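Local atomic coordinates of ssDNA binding protein (Aeropyrum pernix, PDB entry 4PSN), a protein that binds single-stranded DNA, probably entrapping the strand in a system of tunnels formed between its subunits. Residues C[146-151]-C[166-171]. Numbering follows the deposited sequence. Where two conformers were deposited one is given.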
loop_
_atom_site.group_PDB
_atom_site.type_symbol
_atom_site.label_atom_id
_atom_site.label_comp_id
_atom_site.label_asym_id
_atom_site.label_seq_id
_atom_site.Cartn_x
_atom_site.Cartn_y
_atom_site.Cartn_z
ATOM N N SER C 146 24.849 21.700 -4.393
ATOM C CA SER C 146 24.958 20.308 -3.977
ATOM C C SER C 146 25.028 19.375 -5.208
ATOM O O SER C 146 24.422 19.670 -6.233
ATOM C CB SER C 146 23.730 19.987 -3.105
ATOM O OG SER C 146 23.929 18.839 -2.324
ATOM N N ASP C 147 25.756 18.261 -5.106
ATOM C CA ASP C 147 25.852 17.284 -6.195
ATOM C C ASP C 147 24.503 16.596 -6.433
ATOM O O ASP C 147 23.942 15.996 -5.517
ATOM C CB ASP C 147 26.920 16.227 -5.883
ATOM C CG ASP C 147 28.316 16.824 -5.732
ATOM O OD1 ASP C 147 28.527 17.961 -6.193
ATOM O OD2 ASP C 147 29.207 16.157 -5.160
ATOM N N VAL C 148 23.956 16.688 -7.642
ATOM C CA VAL C 148 22.650 16.047 -7.876
ATOM C C VAL C 148 22.699 15.138 -9.115
ATOM O O VAL C 148 21.721 14.462 -9.439
ATOM C CB VAL C 148 21.509 17.090 -8.049
ATOM C CG1 VAL C 148 21.269 17.892 -6.745
ATOM C CG2 VAL C 148 21.821 18.020 -9.243
ATOM N N GLY C 149 23.832 15.097 -9.798
ATOM C CA GLY C 149 23.863 14.335 -11.040
ATOM C C GLY C 149 25.180 14.324 -11.779
ATOM O O GLY C 149 26.213 14.714 -11.248
ATOM N N ALA C 150 25.140 13.869 -13.027
ATOM C CA ALA C 150 26.340 13.770 -13.837
ATOM C C ALA C 150 25.987 13.829 -15.307
ATOM O O ALA C 150 24.874 13.486 -15.706
ATOM C CB ALA C 150 27.103 12.467 -13.543
ATOM N N LEU C 151 26.967 14.225 -16.104
ATOM C CA LEU C 151 26.765 14.403 -17.517
ATOM C C LEU C 151 27.987 13.803 -18.158
ATOM O O LEU C 151 29.070 13.917 -17.613
ATOM C CB LEU C 151 26.743 15.899 -17.785
ATOM C CG LEU C 151 26.464 16.353 -19.193
ATOM C CD1 LEU C 151 25.045 16.848 -19.239
ATOM C CD2 LEU C 151 27.425 17.455 -19.546
ATOM N N VAL C 166 19.919 13.903 -13.556
ATOM C CA VAL C 166 19.939 14.504 -12.214
ATOM C C VAL C 166 18.799 13.906 -11.397
ATOM O O VAL C 166 17.803 13.418 -11.947
ATOM C CB VAL C 166 19.790 16.052 -12.253
ATOM C CG1 VAL C 166 20.958 16.709 -13.033
ATOM C CG2 VAL C 166 18.473 16.439 -12.872
ATOM N N VAL C 167 18.936 13.933 -10.081
ATOM C CA VAL C 167 17.901 13.394 -9.208
ATOM C C VAL C 167 17.108 14.509 -8.524
ATOM O O VAL C 167 16.006 14.278 -8.031
ATOM C CB VAL C 167 18.493 12.462 -8.137
ATOM C CG1 VAL C 167 19.227 11.316 -8.793
ATOM C CG2 VAL C 167 19.417 13.247 -7.200
ATOM N N GLU C 168 17.674 15.713 -8.498
ATOM C CA GLU C 168 17.003 16.869 -7.892
ATOM C C GLU C 168 17.173 18.032 -8.844
ATOM O O GLU C 168 18.178 18.093 -9.546
ATOM C CB GLU C 168 17.656 17.247 -6.555
ATOM C CG GLU C 168 17.453 16.225 -5.435
ATOM C CD GLU C 168 18.339 16.516 -4.221
ATOM O OE1 GLU C 168 18.996 17.588 -4.190
ATOM O OE2 GLU C 168 18.383 15.674 -3.301
ATOM N N PRO C 169 16.225 18.987 -8.849
ATOM C CA PRO C 169 15.071 19.068 -7.956
ATOM C C PRO C 169 13.930 18.143 -8.378
ATOM O O PRO C 169 12.923 18.096 -7.697
ATOM C CB PRO C 169 14.634 20.535 -8.070
ATOM C CG PRO C 169 15.082 20.949 -9.467
ATOM C CD PRO C 169 16.369 20.198 -9.685
ATOM N N THR C 170 14.095 17.440 -9.491
ATOM C CA THR C 170 13.161 16.412 -9.913
ATOM C C THR C 170 13.974 15.462 -10.796
ATOM O O THR C 170 14.926 15.891 -11.435
ATOM C CB THR C 170 11.960 17.013 -10.679
ATOM O OG1 THR C 170 10.933 16.025 -10.816
ATOM C CG2 THR C 170 12.383 17.537 -12.062
ATOM N N PRO C 171 13.654 14.162 -10.776
ATOM C CA PRO C 171 14.514 13.238 -11.529
ATOM C C PRO C 171 14.368 13.399 -13.051
ATOM O O PRO C 171 13.260 13.280 -13.595
ATOM C CB PRO C 171 14.042 11.852 -11.065
ATOM C CG PRO C 171 13.364 12.103 -9.720
ATOM C CD PRO C 171 12.682 13.448 -9.926
#
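Val148 on strand 146-155 meets Val166, Val167 and Glu168 at the end of strand 159-166 and the start of the loop after it, using both its carbonyl and its side chain. Val167 N donates to Val148 O over 2.9 Å, a reasonably direct bond with 153° at the hydrogen and the donor tilted 18° from the carbonyl plane. Val148 O also takes a CA-H...O contact from Val166 CA at 3.3 Å, while Val167 CG2 lies 3.4 Å from Val148 O. The valines 148 and 166 run alongside each other, with Val148 CG2 4.1 Å from Val166 CG1. Val148 CG1, set anti to the carbonyl carbon (chi1 -65°), meets the glutamate chain, which lies roughly perpendicular to it: Val148 CG1 is 3.7 Å from Glu168 CB and 3.4 Å from Glu168 OE1. Replacing Val148 by an alanine removes both methyls and would probably leave a gap beside Val166 CG1 and Glu168 CB. Gly149 and Val166 form an antiparallel non-hydrogen-bonded pair. Strand 146-155 also pairs with strand 137-143, where Val148 and Gly149 both bond through the backbone to Ile141, a classic beta bulge. Beyond Glu168, a cis peptide leads into Pro169, and Phe55 of the second subunit packs on both residues. A single hydrogen bond thus ties the loop's start to Val148, and mainly apolar contacts do the rest where the strand pairing ends.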